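Local coordinates for protein anaerobically-induced outer membrane porin OprE (Pseudomonas aeruginosa, PDB 4FRX) that probably acts as an outer-membrane porin, a beta-barrel channel through which small solutes would cross the outer membrane, at residues Q211-N216 with Q223-L228; A245-S250 with D280-S285. All blocks are in the same frame, centred on the assembly; numbering follows the deposited sequence. Where two conformers were deposited one is given.

Contact 1: residues Q211-N216 with Q223-L228; sequences QYYYGN and QHFLGL. With C8E ((hydroxyethyloxy)tri(ethyloxy)octane), chain F; C8E ((hydroxyethyloxy)tri(ethyloxy)octane), chain C.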
loop_
_atom_site.group_PDB
_atom_site.type_symbol
_atom_site.label_atom_id
_atom_site.label_comp_id
_atom_site.label_asym_id
_atom_site.label_seq_id
_atom_site.Cartn_x
_atom_site.Cartn_y
_atom_site.Cartn_z
ATOM N N GLN A 211 10.830 -7.208 13.024
ATOM C CA GLN A 211 10.504 -7.630 11.677
ATOM C C GLN A 211 11.759 -7.625 10.828
ATOM O O GLN A 211 12.624 -6.773 11.001
ATOM C CB GLN A 211 9.550 -6.634 11.056
ATOM C CG GLN A 211 8.135 -6.630 11.602
ATOM C CD GLN A 211 7.303 -5.580 10.902
ATOM O OE1 GLN A 211 7.647 -4.396 10.924
ATOM N NE2 GLN A 211 6.227 -6.007 10.246
ATOM N N TYR A 212 11.857 -8.589 9.924
ATOM C CA TYR A 212 12.848 -8.553 8.870
ATOM C C TYR A 212 12.133 -9.007 7.628
ATOM O O TYR A 212 11.477 -10.053 7.648
ATOM C CB TYR A 212 14.028 -9.507 9.115
ATOM C CG TYR A 212 14.808 -9.688 7.831
ATOM C CD1 TYR A 212 15.678 -8.701 7.393
ATOM C CD2 TYR A 212 14.614 -10.802 7.012
ATOM C CE1 TYR A 212 16.358 -8.827 6.203
ATOM C CE2 TYR A 212 15.296 -10.937 5.810
ATOM C CZ TYR A 212 16.167 -9.951 5.417
ATOM O OH TYR A 212 16.846 -10.067 4.226
ATOM N N TYR A 213 12.274 -8.242 6.546
ATOM C CA TYR A 213 11.743 -8.630 5.247
ATOM C C TYR A 213 12.743 -8.404 4.116
ATOM O O TYR A 213 13.613 -7.534 4.195
ATOM C CB TYR A 213 10.425 -7.899 4.939
ATOM C CG TYR A 213 9.248 -8.430 5.758
ATOM C CD1 TYR A 213 8.997 -7.962 7.046
ATOM C CD2 TYR A 213 8.386 -9.392 5.239
ATOM C CE1 TYR A 213 7.934 -8.464 7.816
ATOM C CE2 TYR A 213 7.302 -9.879 5.997
ATOM C CZ TYR A 213 7.092 -9.409 7.285
ATOM O OH TYR A 213 6.032 -9.883 8.059
ATOM N N TYR A 214 12.576 -9.183 3.057
ATOM C CA TYR A 214 13.427 -9.130 1.895
ATOM C C TYR A 214 12.548 -9.076 0.669
ATOM O O TYR A 214 11.571 -9.811 0.569
ATOM C CB TYR A 214 14.318 -10.369 1.842
ATOM C CG TYR A 214 15.149 -10.487 0.583
ATOM C CD1 TYR A 214 16.242 -9.660 0.367
ATOM C CD2 TYR A 214 14.837 -11.429 -0.383
ATOM C CE1 TYR A 214 17.007 -9.772 -0.794
ATOM C CE2 TYR A 214 15.586 -11.556 -1.527
ATOM C CZ TYR A 214 16.672 -10.731 -1.730
ATOM O OH TYR A 214 17.413 -10.871 -2.884
ATOM N N GLY A 215 12.885 -8.187 -0.256
ATOM C CA GLY A 215 12.186 -8.106 -1.521
ATOM C C GLY A 215 13.150 -7.997 -2.686
ATOM O O GLY A 215 14.163 -7.307 -2.586
ATOM N N ASN A 216 12.835 -8.677 -3.784
ATOM C CA ASN A 216 13.699 -8.693 -4.960
ATOM C C ASN A 216 12.903 -8.637 -6.267
ATOM O O ASN A 216 12.372 -9.645 -6.706
ATOM C CB ASN A 216 14.572 -9.961 -4.927
ATOM C CG ASN A 216 15.428 -10.137 -6.176
ATOM O OD1 ASN A 216 15.736 -11.265 -6.561
ATOM N ND2 ASN A 216 15.818 -9.031 -6.807
ATOM N N GLN A 223 15.976 -5.538 -1.798
ATOM C CA GLN A 223 15.633 -4.641 -0.725
ATOM C C GLN A 223 15.527 -5.415 0.565
ATOM O O GLN A 223 14.844 -6.430 0.611
ATOM C CB GLN A 223 14.309 -3.973 -1.048
ATOM C CG GLN A 223 13.773 -3.066 0.037
ATOM C CD GLN A 223 12.581 -2.299 -0.467
ATOM O OE1 GLN A 223 11.442 -2.756 -0.374
ATOM N NE2 GLN A 223 12.840 -1.141 -1.039
ATOM N N HIS A 224 16.251 -4.959 1.583
ATOM C CA HIS A 224 16.139 -5.503 2.933
ATOM C C HIS A 224 15.469 -4.486 3.844
ATOM O O HIS A 224 15.685 -3.285 3.700
ATOM C CB HIS A 224 17.519 -5.820 3.493
ATOM C CG HIS A 224 18.278 -6.821 2.690
ATOM N ND1 HIS A 224 18.275 -8.165 2.989
ATOM C CD2 HIS A 224 19.079 -6.678 1.606
ATOM C CE1 HIS A 224 19.032 -8.809 2.118
ATOM N NE2 HIS A 224 19.535 -7.932 1.271
ATOM N N PHE A 225 14.658 -4.976 4.781
ATOM C CA PHE A 225 13.945 -4.134 5.724
ATOM C C PHE A 225 14.103 -4.709 7.129
ATOM O O PHE A 225 13.957 -5.909 7.321
ATOM C CB PHE A 225 12.457 -4.142 5.379
ATOM C CG PHE A 225 11.569 -3.572 6.451
ATOM C CD1 PHE A 225 11.416 -2.204 6.586
ATOM C CD2 PHE A 225 10.853 -4.409 7.312
ATOM C CE1 PHE A 225 10.574 -1.670 7.561
ATOM C CE2 PHE A 225 10.025 -3.886 8.293
ATOM C CZ PHE A 225 9.873 -2.509 8.415
ATOM N N LEU A 226 14.384 -3.850 8.099
ATOM C CA LEU A 226 14.278 -4.188 9.516
ATOM C C LEU A 226 13.250 -3.251 10.139
ATOM O O LEU A 226 13.145 -2.088 9.736
ATOM C CB LEU A 226 15.630 -4.028 10.224
ATOM C CG LEU A 226 16.715 -5.019 9.799
ATOM C CD1 LEU A 226 18.095 -4.549 10.281
ATOM C CD2 LEU A 226 16.407 -6.428 10.292
ATOM N N GLY A 227 12.489 -3.755 11.110
ATOM C CA GLY A 227 11.463 -2.962 11.755
ATOM C C GLY A 227 11.334 -3.282 13.240
ATOM O O GLY A 227 11.659 -4.374 13.689
ATOM N N LEU A 228 10.835 -2.324 14.005
ATOM C CA LEU A 228 10.565 -2.562 15.410
ATOM C C LEU A 228 9.317 -1.787 15.742
ATOM O O LEU A 228 9.162 -0.656 15.303
ATOM C CB LEU A 228 11.755 -2.090 16.256
ATOM C CG LEU A 228 11.687 -1.977 17.783
ATOM C CD1 LEU A 228 13.090 -2.132 18.345
ATOM C CD2 LEU A 228 11.094 -0.655 18.250
HETATM C C3 C8E F . 15.765 -6.991 14.312
HETATM C C4 C8E F . 15.557 -5.643 15.006
HETATM C C5 C8E F . 15.083 -4.564 14.036
HETATM C C6 C8E F . 15.839 -3.249 14.185
HETATM C C7 C8E F . 14.911 -2.058 14.410
HETATM C C8 C8E F . 14.640 -1.259 13.136
HETATM O O9 C8E F . 15.443 -0.094 13.094
HETATM O O18 C8E F . 23.995 1.919 12.029
HETATM C C19 C8E F . 25.162 2.702 11.972
HETATM C C20 C8E F . 24.666 3.988 11.362
HETATM O O21 C8E F . 24.908 5.010 12.289
HETATM C C1 C8E C . 12.695 -19.186 22.279
HETATM C C2 C8E C . 13.303 -19.292 20.885
HETATM C C3 C8E C . 12.703 -18.274 19.921
HETATM C C4 C8E C . 13.586 -17.038 19.806
HETATM C C5 C8E C . 14.337 -16.995 18.482
HETATM C C6 C8E C . 15.090 -15.678 18.356
HETATM C C7 C8E C . 14.778 -15.009 17.026
HETATM C C8 C8E C . 14.752 -13.494 17.170
HETATM O O9 C8E C . 14.999 -12.915 15.909
HETATM C C10 C8E C . 13.830 -12.481 15.247
HETATM C C11 C8E C . 14.238 -11.582 14.085
HETATM O O12 C8E C . 13.109 -11.282 13.296
HETATM C C13 C8E C . 12.921 -9.893 13.161
#

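Contact 2: residues A245-S250 with D280-S285; sequences AFDSSS and DNRAFS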
loop_
_atom_site.group_PDB
_atom_site.type_symbol
_atom_site.label_atom_id
_atom_site.label_comp_id
_atom_site.label_asym_id
_atom_site.label_seq_id
_atom_site.Cartn_x
_atom_site.Cartn_y
_atom_site.Cartn_z
ATOM N N ALA A 245 14.050 0.590 8.757
ATOM C CA ALA A 245 15.317 0.734 8.068
ATOM C C ALA A 245 15.210 -0.099 6.798
ATOM O O ALA A 245 14.907 -1.283 6.883
ATOM C CB ALA A 245 16.430 0.196 8.943
ATOM N N PHE A 246 15.432 0.514 5.637
ATOM C CA PHE A 246 15.430 -0.200 4.354
ATOM C C PHE A 246 16.788 -0.027 3.686
ATOM O O PHE A 246 17.318 1.077 3.650
ATOM C CB PHE A 246 14.415 0.402 3.376
ATOM C CG PHE A 246 12.968 0.057 3.640
ATOM C CD1 PHE A 246 12.388 -1.068 3.059
ATOM C CD2 PHE A 246 12.158 0.919 4.360
ATOM C CE1 PHE A 246 11.034 -1.357 3.247
ATOM C CE2 PHE A 246 10.808 0.635 4.554
ATOM C CZ PHE A 246 10.246 -0.506 3.983
ATOM N N ASP A 247 17.354 -1.090 3.127
ATOM C CA ASP A 247 18.512 -0.916 2.255
ATOM C C ASP A 247 18.109 -1.451 0.888
ATOM O O ASP A 247 17.755 -2.618 0.765
ATOM C CB ASP A 247 19.706 -1.710 2.754
ATOM C CG ASP A 247 20.922 -1.531 1.871
ATOM O OD1 ASP A 247 21.598 -0.502 2.015
ATOM O OD2 ASP A 247 21.182 -2.404 1.014
ATOM N N SER A 248 18.167 -0.603 -0.135
ATOM C CA SER A 248 17.773 -1.013 -1.481
ATOM C C SER A 248 18.962 -0.866 -2.428
ATOM O O SER A 248 19.600 0.192 -2.481
ATOM C CB SER A 248 16.639 -0.150 -1.994
ATOM O OG SER A 248 15.517 -0.155 -1.127
ATOM N N SER A 249 19.261 -1.917 -3.176
ATOM C CA SER A 249 20.384 -1.870 -4.105
ATOM C C SER A 249 20.008 -2.521 -5.417
ATOM O O SER A 249 18.951 -3.148 -5.513
ATOM C CB SER A 249 21.606 -2.566 -3.498
ATOM O OG SER A 249 21.312 -3.910 -3.174
ATOM N N SER A 250 20.868 -2.381 -6.422
ATOM C CA SER A 250 20.558 -2.875 -7.756
ATOM C C SER A 250 20.615 -4.393 -7.880
ATOM O O SER A 250 21.339 -5.064 -7.145
ATOM C CB SER A 250 21.492 -2.248 -8.779
ATOM O OG SER A 250 22.844 -2.571 -8.495
ATOM N N ASP A 280 19.794 2.646 -5.507
ATOM C CA ASP A 280 20.814 3.019 -4.535
ATOM C C ASP A 280 20.125 3.913 -3.512
ATOM O O ASP A 280 20.205 5.131 -3.592
ATOM C CB ASP A 280 21.951 3.796 -5.226
ATOM C CG ASP A 280 22.955 4.400 -4.242
ATOM O OD1 ASP A 280 23.304 3.722 -3.259
ATOM O OD2 ASP A 280 23.396 5.556 -4.460
ATOM N N ASN A 281 19.442 3.302 -2.544
ATOM C CA ASN A 281 18.682 4.050 -1.554
ATOM C C ASN A 281 18.731 3.394 -0.167
ATOM O O ASN A 281 18.589 2.177 -0.027
ATOM C CB ASN A 281 17.223 4.207 -2.018
ATOM C CG ASN A 281 16.378 5.048 -1.062
ATOM O OD1 ASN A 281 16.212 6.248 -1.257
ATOM N ND2 ASN A 281 15.830 4.415 -0.040
ATOM N N ARG A 282 18.992 4.214 0.839
ATOM C CA ARG A 282 18.894 3.800 2.229
ATOM C C ARG A 282 17.863 4.697 2.907
ATOM O O ARG A 282 17.952 5.912 2.830
ATOM C CB ARG A 282 20.262 3.890 2.926
ATOM C CG ARG A 282 21.314 2.944 2.342
ATOM C CD ARG A 282 22.681 3.088 3.010
ATOM N NE ARG A 282 23.319 4.382 2.764
ATOM C CZ ARG A 282 23.310 5.392 3.632
ATOM N NH1 ARG A 282 22.696 5.265 4.800
ATOM N NH2 ARG A 282 23.915 6.528 3.333
ATOM N N ALA A 283 16.861 4.090 3.548
ATOM C CA ALA A 283 15.789 4.855 4.189
ATOM C C ALA A 283 15.765 4.487 5.675
ATOM O O ALA A 283 15.907 3.327 6.013
ATOM C CB ALA A 283 14.474 4.494 3.569
ATOM N N PHE A 284 15.616 5.462 6.558
ATOM C CA PHE A 284 15.535 5.196 7.995
ATOM C C PHE A 284 14.458 6.092 8.588
ATOM O O PHE A 284 14.402 7.265 8.267
ATOM C CB PHE A 284 16.871 5.488 8.692
ATOM C CG PHE A 284 16.804 5.366 10.195
ATOM C CD1 PHE A 284 16.827 4.118 10.805
ATOM C CD2 PHE A 284 16.703 6.492 10.998
ATOM C CE1 PHE A 284 16.758 3.996 12.185
ATOM C CE2 PHE A 284 16.630 6.377 12.379
ATOM C CZ PHE A 284 16.660 5.125 12.970
ATOM N N SER A 285 13.608 5.549 9.449
ATOM C CA SER A 285 12.599 6.400 10.061
ATOM C C SER A 285 12.286 6.003 11.493
ATOM O O SER A 285 12.458 4.848 11.878
ATOM C CB SER A 285 11.320 6.397 9.242
ATOM O OG SER A 285 10.696 5.132 9.324
HETATM O O HOH W 1 15.848 1.819 0.753
#

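Contact 1: residues Q211-N216 with Q223-L228
Tyr212 swings its ring away from its own backbone N (chi1 165°), while His224 keeps its imidazole beside the backbone N (chi1 -60°); the two side chains then run alongside each other in the same direction from neighbouring strands. They belong to a beta hairpin in the wall of a porin barrel, where strands 208-217 and 221-234 run antiparallel. Tyr212 OH hydrogen-bonds His224 ND1 at 2.7 Å, at the edge of the imidazole and near its plane, so the rings meet rim to rim and not face to face. Tyr214 completes the aromatic cluster with an inclined ring, its CD1 over one imidazole face and 3.4 Å from His224 CE1. Leu226 joins them, its CD2 methyl at the edge of the Tyr212 ring. Detergent lies nearby: one C8E chain passes Leu226 and Leu228, and the end of another reaches Gln211 N. This is consistent with a membrane-facing surface, where aromatic and aliphatic side chains are suited and the Tyr212-His224 bond lets two polar groups pair with each other.

On the other face, Tyr213 and Phe225 lie alongside each other, Tyr213 CD1 being 4.0 Å from Phe225 CD2. Tyr213 OH and Gln211 NE2 both bond to Asp201 of the preceding strand, which ties both polar ends to one carboxylate oxygen, OD1. Gly227, with no side chain, does not crowd OE1 of the extended Gln211. That amide stands 83° from the Phe225 ring plane, and Gln211 OE1 meets the ring edge 3.6 Å from Phe225 CE2.

Contact 2: residues A245-S250 with D280-S285
Asp247 and Arg282 face each other across a non-hydrogen-bonded pair of two antiparallel strands in the porin barrel wall, and their side chains cross at a slant. Arg282 has two conformers; in one, tentatively, the carboxylate and guanidinium planes are only 23° apart, yet the charged groups do not meet: Asp247 OD1 rests 3.5 Å from Arg282 CG, while Arg282 NE stays 5.2 Å from it. The arginine bends at chi3, and its end leads away from strand 237-250. On the same face, Ala245 presents its methyl to the edge of the Phe284 ring, a loose apolar contact, also doubtful because Phe284 has two conformers.

The opposite face is more enclosed. Phe246 CB and Ala283 CB are 4.1 Å apart. In this hydrogen-bonded pair the bond from Phe246 N to Ala283 O is nearly straight at 169°. The phenylalanine ring leads away from Ala283, towards Phe225 and Phe310, and the small alanine suits a place beside its base. Next along this face, Ser248 stands opposite Asn281. Ser248 OG lies beside its backbone N (chi1 -56°), where it binds both Gln223 NE2 and a water 2.7 Å away. That water donates to Asn281 O at 2.9 Å. Asn281 O also receives the N-H of Ser248, almost in line with its carbonyl. The chemistry therefore differs along the interface: the bridging water, held by the Ser248 hydroxyl, donates to two strand carbonyls, that of Phe246 weakly, whereas between Asp247 and Arg282 any attraction probably acts at a distance, without a direct salt bridge.

Contacts 1 and 2 are centred 10 Å apart on the same side of the barrel and lie in series along the chain, 211-228 being complete before 245-285 begins. Strands 208-217, 221-234, 237-250 and 280-292 are neighbours in that order, so the middle pair joins the two contacts. There His224 O accepts the backbone N-H of Asp247 at 2.8 Å, and the backbones of Leu226 and Ala245 are hydrogen-bonded as well. Contact 1 lies within a tight hairpin, whereas 29 residues, including helix 257-261, separate the segments of contact 2. Together they make a continuous four-strand patch of the wall that encloses the probable pore.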